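Local coordinates for DTDP-4-dehydrorhamnose reductase, rfbD ortholog (Clostridium acetobutylicum, PDB 1VL0), which probably catalyses the NAD(P)H-dependent reduction of dTDP-6-deoxy-L-lyxo-4-hexulose to dTDP-L-rhamnose, and binds NADH, at residues T18-Q23 and E27-L32; K78-Y83 and R253-P258; N96-A101 and N146-L151. One frame throughout, in Å; residues are numbered along the deposited sequence.

Contact 1: T18-Q23 and E27-L32; sequences TGANGQ and EIQKQL. With NAI (1,4-dihydronicotinamide adenine dinucleotide), chain D.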
loop_
_atom_site.group_PDB
_atom_site.type_symbol
_atom_site.label_atom_id
_atom_site.label_comp_id
_atom_site.label_asym_id
_atom_site.label_seq_id
_atom_site.Cartn_x
_atom_site.Cartn_y
_atom_site.Cartn_z
ATOM N N THR A 18 -11.075 21.131 -7.136
ATOM C CA THR A 18 -9.836 21.905 -7.075
ATOM C C THR A 18 -9.208 21.960 -8.440
ATOM O O THR A 18 -9.292 20.966 -9.227
ATOM C CB THR A 18 -8.841 21.379 -5.997
ATOM O OG1 THR A 18 -8.589 20.007 -6.173
ATOM C CG2 THR A 18 -9.458 21.403 -4.666
ATOM N N GLY A 19 -8.556 23.090 -8.738
ATOM C CA GLY A 19 -7.988 23.338 -10.085
ATOM C C GLY A 19 -9.107 23.476 -11.100
ATOM O O GLY A 19 -9.024 23.021 -12.242
ATOM N N ALA A 20 -10.177 24.117 -10.651
ATOM C CA ALA A 20 -11.471 24.140 -11.341
ATOM C C ALA A 20 -11.491 25.007 -12.620
ATOM O O ALA A 20 -12.353 24.821 -13.498
ATOM C CB ALA A 20 -12.541 24.638 -10.388
ATOM N N ASN A 21 -10.529 25.917 -12.727
ATOM C CA ASN A 21 -10.353 26.714 -13.928
ATOM C C ASN A 21 -9.585 26.001 -15.060
ATOM O O ASN A 21 -9.545 26.504 -16.192
ATOM C CB ASN A 21 -9.648 28.050 -13.589
ATOM C CG ASN A 21 -9.724 29.039 -14.729
ATOM O OD1 ASN A 21 -10.799 29.361 -15.232
ATOM N ND2 ASN A 21 -8.573 29.476 -15.186
ATOM N N GLY A 22 -8.979 24.867 -14.768
ATOM C CA GLY A 22 -8.211 24.101 -15.771
ATOM C C GLY A 22 -9.118 23.437 -16.791
ATOM O O GLY A 22 -10.348 23.528 -16.698
ATOM N N GLN A 23 -8.525 22.723 -17.749
ATOM C CA GLN A 23 -9.317 22.055 -18.793
ATOM C C GLN A 23 -10.393 21.121 -18.249
ATOM O O GLN A 23 -11.547 21.219 -18.627
ATOM C CB GLN A 23 -8.409 21.252 -19.732
ATOM C CG GLN A 23 -7.432 22.076 -20.432
ATOM C CD GLN A 23 -6.812 21.350 -21.578
ATOM O OE1 GLN A 23 -7.022 21.733 -22.725
ATOM N NE2 GLN A 23 -6.078 20.270 -21.290
ATOM N N GLU A 27 -14.713 21.405 -17.685
ATOM C CA GLU A 27 -15.620 20.461 -18.268
ATOM C C GLU A 27 -16.538 19.805 -17.234
ATOM O O GLU A 27 -17.737 19.598 -17.488
ATOM C CB GLU A 27 -14.885 19.461 -19.111
ATOM C CG GLU A 27 -15.788 18.479 -19.860
ATOM C CD GLU A 27 -16.786 19.097 -20.864
ATOM O OE1 GLU A 27 -16.589 20.235 -21.402
ATOM O OE2 GLU A 27 -17.804 18.425 -21.154
ATOM N N ILE A 28 -16.006 19.518 -16.046
ATOM C CA ILE A 28 -16.804 18.915 -15.007
ATOM C C ILE A 28 -17.881 19.896 -14.557
ATOM O O ILE A 28 -19.039 19.521 -14.374
ATOM C CB ILE A 28 -15.909 18.512 -13.851
ATOM C CG1 ILE A 28 -15.055 17.302 -14.267
ATOM C CG2 ILE A 28 -16.740 18.157 -12.623
ATOM C CD1 ILE A 28 -14.099 16.778 -13.213
ATOM N N GLN A 29 -17.498 21.155 -14.381
ATOM C CA GLN A 29 -18.493 22.178 -14.021
ATOM C C GLN A 29 -19.618 22.197 -15.062
ATOM O O GLN A 29 -20.782 22.216 -14.713
ATOM C CB GLN A 29 -17.840 23.549 -13.932
ATOM C CG GLN A 29 -16.986 23.677 -12.743
ATOM C CD GLN A 29 -16.402 25.044 -12.577
ATOM O OE1 GLN A 29 -15.224 25.280 -12.904
ATOM N NE2 GLN A 29 -17.201 25.948 -12.070
ATOM N N LYS A 30 -19.236 22.131 -16.342
ATOM C CA LYS A 30 -20.184 22.181 -17.438
ATOM C C LYS A 30 -21.118 20.965 -17.453
ATOM O O LYS A 30 -22.333 21.125 -17.596
ATOM C CB LYS A 30 -19.429 22.306 -18.746
ATOM C CG LYS A 30 -20.271 22.337 -19.992
ATOM C CD LYS A 30 -19.397 22.810 -21.149
ATOM C CE LYS A 30 -19.950 22.416 -22.503
ATOM N NZ LYS A 30 -19.011 22.892 -23.574
ATOM N N GLN A 31 -20.582 19.771 -17.232
ATOM C CA GLN A 31 -21.410 18.568 -17.185
ATOM C C GLN A 31 -22.274 18.473 -15.924
ATOM O O GLN A 31 -23.255 17.728 -15.898
ATOM C CB GLN A 31 -20.548 17.319 -17.350
ATOM C CG GLN A 31 -19.955 17.152 -18.777
ATOM C CD GLN A 31 -19.255 15.840 -18.992
ATOM O OE1 GLN A 31 -19.459 14.909 -18.219
ATOM N NE2 GLN A 31 -18.415 15.742 -20.034
ATOM N N LEU A 32 -21.933 19.221 -14.881
ATOM C CA LEU A 32 -22.724 19.231 -13.662
ATOM C C LEU A 32 -23.783 20.341 -13.621
ATOM O O LEU A 32 -24.612 20.359 -12.741
ATOM C CB LEU A 32 -21.803 19.355 -12.436
ATOM C CG LEU A 32 -21.003 18.119 -12.038
ATOM C CD1 LEU A 32 -20.048 18.450 -10.924
ATOM C CD2 LEU A 32 -21.878 16.936 -11.663
HETATM P PA NAI D . -4.739 22.465 -16.328
HETATM O O1A NAI D . -3.267 22.768 -16.362
HETATM O O2A NAI D . -5.489 22.920 -17.556
HETATM O O5B NAI D . -5.296 23.054 -14.943
HETATM C C5B NAI D . -4.620 22.688 -13.756
HETATM C C4B NAI D . -4.970 23.637 -12.617
HETATM O O4B NAI D . -4.019 23.490 -11.564
HETATM C C3B NAI D . -4.922 25.125 -12.958
HETATM O O3B NAI D . -6.220 25.687 -12.907
HETATM C C2B NAI D . -3.994 25.684 -11.869
HETATM O O2B NAI D . -4.224 27.039 -11.509
HETATM C C1B NAI D . -4.236 24.642 -10.772
HETATM N N9A NAI D . -3.409 24.699 -9.553
HETATM C C8A NAI D . -2.048 24.823 -9.527
HETATM N N7A NAI D . -1.652 24.869 -8.239
HETATM C C5A NAI D . -2.727 24.800 -7.421
HETATM C C6A NAI D . -2.847 24.815 -6.030
HETATM N N6A NAI D . -1.783 24.934 -5.252
HETATM N N1A NAI D . -4.097 24.721 -5.462
HETATM C C2A NAI D . -5.227 24.600 -6.279
HETATM N N3A NAI D . -5.116 24.616 -7.646
HETATM C C4A NAI D . -3.869 24.698 -8.232
HETATM O O3 NAI D . -4.914 20.895 -16.055
HETATM P PN NAI D . -5.640 19.806 -17.010
HETATM O O1N NAI D . -7.092 19.767 -16.747
HETATM O O2N NAI D . -5.012 19.875 -18.348
HETATM O O5D NAI D . -5.160 18.474 -16.227
HETATM C C5D NAI D . -6.068 17.843 -15.333
HETATM C C4D NAI D . -5.416 16.624 -14.738
HETATM O O4D NAI D . -5.014 15.687 -15.761
HETATM C C3D NAI D . -4.175 16.965 -13.916
HETATM O O3D NAI D . -4.354 16.293 -12.701
HETATM C C2D NAI D . -2.992 16.415 -14.713
HETATM O O2D NAI D . -1.864 15.946 -13.981
HETATM C C1D NAI D . -3.679 15.270 -15.468
HETATM N N1N NAI D . -3.039 14.933 -16.737
HETATM C C2N NAI D . -3.162 15.805 -17.796
HETATM C C3N NAI D . -2.567 15.453 -19.006
HETATM C C7N NAI D . -2.362 16.487 -20.072
HETATM O O7N NAI D . -2.050 16.030 -21.361
HETATM N N7N NAI D . -2.477 17.791 -19.787
HETATM C C4N NAI D . -1.874 14.239 -19.121
HETATM C C5N NAI D . -1.757 13.368 -18.038
HETATM C C6N NAI D . -2.360 13.755 -16.845
#

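Contact 2: K78-Y83 and R253-P258; sequences KCEEQY and RPAKRP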
loop_
_atom_site.group_PDB
_atom_site.type_symbol
_atom_site.label_atom_id
_atom_site.label_comp_id
_atom_site.label_asym_id
_atom_site.label_seq_id
_atom_site.Cartn_x
_atom_site.Cartn_y
_atom_site.Cartn_z
ATOM N N LYS A 78 9.422 21.732 -16.981
ATOM C CA LYS A 78 9.649 22.605 -15.814
ATOM C C LYS A 78 9.668 21.850 -14.475
ATOM O O LYS A 78 10.292 22.309 -13.528
ATOM C CB LYS A 78 8.609 23.757 -15.755
ATOM C CG LYS A 78 9.054 25.056 -16.431
ATOM N N CYS A 79 8.976 20.714 -14.384
ATOM C CA CYS A 79 9.034 19.888 -13.161
ATOM C C CYS A 79 10.454 19.414 -12.847
ATOM O O CYS A 79 10.827 19.286 -11.682
ATOM C CB CYS A 79 8.103 18.661 -13.265
ATOM S SG CYS A 79 6.342 19.039 -13.192
ATOM N N GLU A 80 11.246 19.158 -13.882
ATOM C CA GLU A 80 12.625 18.684 -13.696
ATOM C C GLU A 80 13.464 19.701 -12.967
ATOM O O GLU A 80 14.293 19.334 -12.160
ATOM C CB GLU A 80 13.305 18.352 -15.026
ATOM C CG GLU A 80 12.681 17.220 -15.820
ATOM C CD GLU A 80 12.667 15.878 -15.084
ATOM O OE1 GLU A 80 13.535 15.609 -14.208
ATOM O OE2 GLU A 80 11.769 15.077 -15.416
ATOM N N GLU A 81 13.215 20.977 -13.231
ATOM C CA GLU A 81 13.946 22.064 -12.558
ATOM C C GLU A 81 13.217 22.634 -11.336
ATOM O O GLU A 81 13.811 23.368 -10.571
ATOM C CB GLU A 81 14.290 23.194 -13.560
ATOM C CG GLU A 81 13.098 24.036 -14.026
ATOM C CD GLU A 81 13.385 24.957 -15.242
ATOM O OE1 GLU A 81 13.774 26.135 -15.036
ATOM O OE2 GLU A 81 13.164 24.526 -16.413
ATOM N N GLN A 82 11.937 22.289 -11.170
ATOM C CA GLN A 82 11.139 22.697 -10.011
ATOM C C GLN A 82 10.616 21.488 -9.233
ATOM O O GLN A 82 9.441 21.395 -8.989
ATOM C CB GLN A 82 9.955 23.521 -10.480
ATOM C CG GLN A 82 10.311 24.673 -11.407
ATOM C CD GLN A 82 9.109 25.593 -11.716
ATOM O OE1 GLN A 82 7.967 25.148 -11.835
ATOM N NE2 GLN A 82 9.380 26.887 -11.828
ATOM N N TYR A 83 11.506 20.598 -8.811
ATOM C CA TYR A 83 11.145 19.334 -8.165
ATOM C C TYR A 83 10.376 19.545 -6.856
ATOM O O TYR A 83 9.381 18.871 -6.601
ATOM C CB TYR A 83 12.417 18.509 -7.931
ATOM C CG TYR A 83 12.345 17.076 -8.404
ATOM C CD1 TYR A 83 11.288 16.241 -8.002
ATOM C CD2 TYR A 83 13.323 16.538 -9.238
ATOM C CE1 TYR A 83 11.206 14.914 -8.415
ATOM C CE2 TYR A 83 13.258 15.202 -9.644
ATOM C CZ TYR A 83 12.202 14.399 -9.214
ATOM O OH TYR A 83 12.152 13.089 -9.630
ATOM N N ARG A 253 14.330 17.328 -25.102
ATOM C CA ARG A 253 13.722 18.099 -24.006
ATOM C C ARG A 253 14.226 17.629 -22.646
ATOM O O ARG A 253 14.700 16.505 -22.530
ATOM C CB ARG A 253 12.210 17.930 -24.016
ATOM C CG ARG A 253 11.432 18.529 -25.184
ATOM C CD ARG A 253 11.490 20.018 -25.399
ATOM N NE ARG A 253 10.207 20.565 -24.945
ATOM C CZ ARG A 253 9.005 20.246 -25.474
ATOM N NH1 ARG A 253 8.906 19.396 -26.502
ATOM N NH2 ARG A 253 7.887 20.777 -24.973
ATOM N N PRO A 254 14.146 18.492 -21.624
ATOM C CA PRO A 254 14.600 18.144 -20.250
ATOM C C PRO A 254 13.974 16.895 -19.620
ATOM O O PRO A 254 14.655 16.182 -18.888
ATOM C CB PRO A 254 14.239 19.395 -19.427
ATOM C CG PRO A 254 14.215 20.513 -20.428
ATOM C CD PRO A 254 13.709 19.901 -21.715
ATOM N N ALA A 255 12.692 16.660 -19.878
ATOM C CA ALA A 255 11.986 15.498 -19.328
ATOM C C ALA A 255 11.933 14.310 -20.328
ATOM O O ALA A 255 11.623 14.498 -21.524
ATOM C CB ALA A 255 10.574 15.894 -18.894
ATOM N N LYS A 256 12.238 13.106 -19.826
ATOM C CA LYS A 256 12.055 11.859 -20.578
ATOM C C LYS A 256 10.558 11.629 -20.831
ATOM O O LYS A 256 9.746 11.659 -19.886
ATOM C CB LYS A 256 12.650 10.632 -19.834
ATOM C CG LYS A 256 14.180 10.637 -19.684
ATOM C CD LYS A 256 14.687 9.504 -18.771
ATOM N N ARG A 257 10.213 11.431 -22.114
ATOM C CA ARG A 257 8.846 11.108 -22.548
ATOM C C ARG A 257 8.745 9.666 -22.994
ATOM O O ARG A 257 9.667 9.154 -23.621
ATOM C CB ARG A 257 8.421 12.023 -23.689
ATOM C CG ARG A 257 7.860 13.335 -23.171
ATOM C CD ARG A 257 8.140 14.481 -24.051
ATOM N NE ARG A 257 7.588 15.710 -23.491
ATOM C CZ ARG A 257 8.265 16.597 -22.770
ATOM N NH1 ARG A 257 9.557 16.403 -22.466
ATOM N NH2 ARG A 257 7.635 17.693 -22.351
ATOM N N PRO A 258 7.628 9.019 -22.689
ATOM C CA PRO A 258 7.489 7.609 -22.949
ATOM C C PRO A 258 7.378 7.372 -24.444
ATOM O O PRO A 258 6.722 8.142 -25.135
ATOM C CB PRO A 258 6.152 7.239 -22.255
ATOM C CG PRO A 258 5.725 8.433 -21.495
ATOM C CD PRO A 258 6.374 9.597 -22.172
HETATM O O HOH W 1 12.912 13.074 -17.099
#

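Contact 3: N96-A101 and N146-L151; sequences NLAAAA and NFVKAL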
loop_
_atom_site.group_PDB
_atom_site.type_symbol
_atom_site.label_atom_id
_atom_site.label_comp_id
_atom_site.label_asym_id
_atom_site.label_seq_id
_atom_site.Cartn_x
_atom_site.Cartn_y
_atom_site.Cartn_z
ATOM N N ASN A 96 -2.981 16.201 1.219
ATOM C CA ASN A 96 -3.747 17.111 2.058
ATOM C C ASN A 96 -5.244 16.934 1.833
ATOM O O ASN A 96 -6.053 16.960 2.800
ATOM C CB ASN A 96 -3.343 18.586 1.823
ATOM C CG ASN A 96 -1.937 18.927 2.347
ATOM O OD1 ASN A 96 -1.418 18.257 3.208
ATOM N ND2 ASN A 96 -1.355 20.012 1.847
ATOM N N LEU A 97 -5.627 16.787 0.571
ATOM C CA LEU A 97 -7.039 16.671 0.208
ATOM C C LEU A 97 -7.642 15.343 0.608
ATOM O O LEU A 97 -8.792 15.269 1.068
ATOM C CB LEU A 97 -7.191 16.882 -1.306
ATOM C CG LEU A 97 -6.809 18.263 -1.855
ATOM C CD1 LEU A 97 -6.813 18.212 -3.372
ATOM C CD2 LEU A 97 -7.784 19.359 -1.390
ATOM N N ALA A 98 -6.864 14.285 0.449
ATOM C CA ALA A 98 -7.301 12.942 0.806
ATOM C C ALA A 98 -7.586 12.793 2.302
ATOM O O ALA A 98 -8.655 12.261 2.701
ATOM C CB ALA A 98 -6.289 11.902 0.326
ATOM N N ALA A 99 -6.677 13.310 3.133
ATOM C CA ALA A 99 -6.824 13.246 4.576
ATOM C C ALA A 99 -7.932 14.159 5.086
ATOM O O ALA A 99 -8.679 13.764 5.976
ATOM C CB ALA A 99 -5.552 13.641 5.249
ATOM N N ALA A 100 -8.012 15.355 4.519
ATOM C CA ALA A 100 -9.035 16.336 4.923
ATOM C C ALA A 100 -10.395 15.774 4.542
ATOM O O ALA A 100 -11.326 15.880 5.278
ATOM C CB ALA A 100 -8.779 17.659 4.254
ATOM N N ALA A 101 -10.495 15.197 3.350
ATOM C CA ALA A 101 -11.697 14.482 2.931
ATOM C C ALA A 101 -12.062 13.395 3.923
ATOM O O ALA A 101 -13.190 13.352 4.412
ATOM C CB ALA A 101 -11.535 13.904 1.518
ATOM N N ASN A 146 -0.112 7.449 -4.306
ATOM C CA ASN A 146 0.182 6.628 -3.151
ATOM C C ASN A 146 -0.385 7.225 -1.879
ATOM O O ASN A 146 -0.915 6.539 -1.023
ATOM C CB ASN A 146 1.680 6.474 -3.003
ATOM C CG ASN A 146 2.304 5.579 -4.097
ATOM O OD1 ASN A 146 1.623 4.850 -4.809
ATOM N ND2 ASN A 146 3.626 5.671 -4.225
ATOM N N PHE A 147 -0.273 8.524 -1.755
ATOM C CA PHE A 147 -0.847 9.228 -0.569
ATOM C C PHE A 147 -2.358 9.145 -0.525
ATOM O O PHE A 147 -2.924 8.913 0.526
ATOM C CB PHE A 147 -0.504 10.694 -0.625
ATOM C CG PHE A 147 0.831 11.049 -0.056
ATOM C CD1 PHE A 147 1.208 10.628 1.216
ATOM C CD2 PHE A 147 1.680 11.899 -0.764
ATOM C CE1 PHE A 147 2.417 10.994 1.749
ATOM C CE2 PHE A 147 2.887 12.278 -0.236
ATOM C CZ PHE A 147 3.266 11.824 1.017
ATOM N N VAL A 148 -3.016 9.377 -1.662
ATOM C CA VAL A 148 -4.475 9.354 -1.718
ATOM C C VAL A 148 -5.002 7.983 -1.219
ATOM O O VAL A 148 -5.853 7.919 -0.366
ATOM C CB VAL A 148 -4.977 9.691 -3.137
ATOM C CG1 VAL A 148 -6.422 9.386 -3.281
ATOM C CG2 VAL A 148 -4.739 11.152 -3.448
ATOM N N LYS A 149 -4.464 6.898 -1.743
ATOM C CA LYS A 149 -4.907 5.603 -1.362
ATOM C C LYS A 149 -4.599 5.296 0.106
ATOM O O LYS A 149 -5.347 4.587 0.778
ATOM C CB LYS A 149 -4.236 4.554 -2.225
ATOM C CG LYS A 149 -4.553 4.664 -3.673
ATOM C CD LYS A 149 -4.158 3.384 -4.422
ATOM C CE LYS A 149 -2.715 3.412 -4.765
ATOM N NZ LYS A 149 -2.371 2.200 -5.556
ATOM N N ALA A 150 -3.488 5.819 0.619
ATOM C CA ALA A 150 -3.083 5.501 1.998
ATOM C C ALA A 150 -3.950 6.224 2.985
ATOM O O ALA A 150 -4.215 5.718 4.050
ATOM C CB ALA A 150 -1.648 5.909 2.235
ATOM N N LEU A 151 -4.386 7.419 2.618
ATOM C CA LEU A 151 -5.081 8.296 3.560
ATOM C C LEU A 151 -6.614 8.324 3.493
ATOM O O LEU A 151 -7.239 8.956 4.323
ATOM C CB LEU A 151 -4.548 9.699 3.377
ATOM C CG LEU A 151 -3.080 9.873 3.777
ATOM C CD1 LEU A 151 -2.560 11.158 3.227
ATOM C CD2 LEU A 151 -2.895 9.789 5.310
#

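Contact 1: T18-Q23 and E27-L32
Gln23 and Glu27 meet through the backbone at the start of helix 23-32: Glu27 N reaches Gln23 O at 3.3 Å, a weak first-turn helix bond, with Glu27 CB 3.8 Å from Gln23 O. Their side chains then part. Gln23 leads to the cofactor, its CG beside its own backbone N (chi1 -61°) and the chain extended beyond, which carries the amide to the second phosphate, where Gln23 NE2 bonds O2N of NAI at 3.2 Å. Separately, the backbone Gln23 N gives a nearly straight bond to O2A of NAI on the other phosphate (3.0 Å, 166°). The amide is itself held by Asn169, whose ND2 bonds OE1, and by the carbonyl of Leu163, which receives NE2. Glu27 bends the other way, and its OE2 accepts Gln31 NE2 at 3.0 Å through the anti lone pair, almost in the amide plane of Gln31, whose NE2 also bonds the carbonyl of Val198 at helix 197-210. Two residues on from Glu27, Gln29 points toward the loop and lays the end of its side chain by the backbone of Ala20; both also pack on Pro41. Gly22, at the N-cap, brings its CA to within 3.2 Å of O5B of NAI, an approach that leaves no room for a side chain. This glycine-rich turn is the dinucleotide-binding loop of a Rossmann fold, as in extended short-chain dehydrogenases.

Contact 2: K78-Y83 and R253-P258
Short helix 76-81, which lies by the start of helix 136-151, here meets the long loop between strand 242-246 and helix 266-270, a seam between the Rossmann core and the C-terminal part of the chain. Glu80 carries the contact, its side chain about 6 Å from that of the NADH-binding Tyr137. Its CG lies beside its own backbone N (chi1 -63°), which sets this methylene against Pro254 O at 3.8 Å and Ala255 CB at 4.0 Å. The bend at chi2 (-60°) then brings OE2 to 3.8 Å from Ala255 CB. The Pro254 ring borders this patch, its CB 4.5 Å from Glu80 CG. No direct hydrogen bond joins the two segments; a water does so instead, donating to Glu80 OE2 at 2.9 Å and accepting from Lys256 N at 2.8 Å. The same OE2 also accepts from the backbone N of Ala136. On the loop, Arg257 turns back to Ala255 O, with NH1 giving a weak, strongly bent bond (3.0 Å, 122°). Arg257 and Arg253 both form salt bridges to Asp77, the residue just before Lys78, and Ala255 N bonds that carboxylate too. One oxygen of Glu80 thus serves two backbone amides, Ala136 N of helix 136-151 and, through water, Lys256 N of the loop. The two acids of helix 76-81 draw in arginines and backbone N-H groups, partly through water, which probably favours their charged forms, while between the two segments the apolar touch is confined to the Glu80 methylene, the proline ring and the Ala255 methyl.

Contact 3: N96-A101 and N146-L151
Ala98 and Val148 bring together helices 83-104 and 136-151, neighbours on one side of the largely parallel Rossmann-type sheet. The two short segments run nearly parallel, 13° apart, with axes 8.3 Å from each other at closest approach. The interaction is apolar, and the small alanine is consistent with this close approach: the methyl of Ala98 points toward the partner helix and settles on its backbone, CB to Val148 CA at 3.7 Å, with Val148 CG2 flanking Ala98 CB at 4.1 Å. Val148 holds CG2 beside its own backbone N and CG1 anti to it (chi1 168°), and packs with Ala98 on Ile108 of strand 107-113. One turn after Val148, Leu151 lays its CB 4.2 Å from Ala99 N. Among the polar groups, no hydrogen bond spans the segments; Ala98 O instead accepts from the side chain of Asn152, just past the end of helix 136-151. A second subunit is also within reach, where Ala99 packs on Tyr213 and Leu151 on Pro153 of that neighbouring chain. Leu151 divides its touch between the alanines, CB lying 4.1 Å from Ala98 CB and CD1 4.4 Å from Ala99 CB.

Overall arrangement
From the N terminus, strand 13-18 leads into contact 1, which closes a very short loop within the first strand-turn-helix unit before either other contact opens. After further strands and a helix of the core, the chain enters helix 76-81, the first half of contact 2, and passes directly into helix 83-104, where contact 3 begins. Contact 3 closes at helix 136-151, joining these two helices beside the sheet, and is nested inside the far longer loop that contact 2 completes at 253-258. Contacts 1 and 3 touch, Thr18 OG1 packing on Leu97 CD1 at 3.8 Å. Contact 2 lies across the chain's centre from contact 1, about 26 Å between centres.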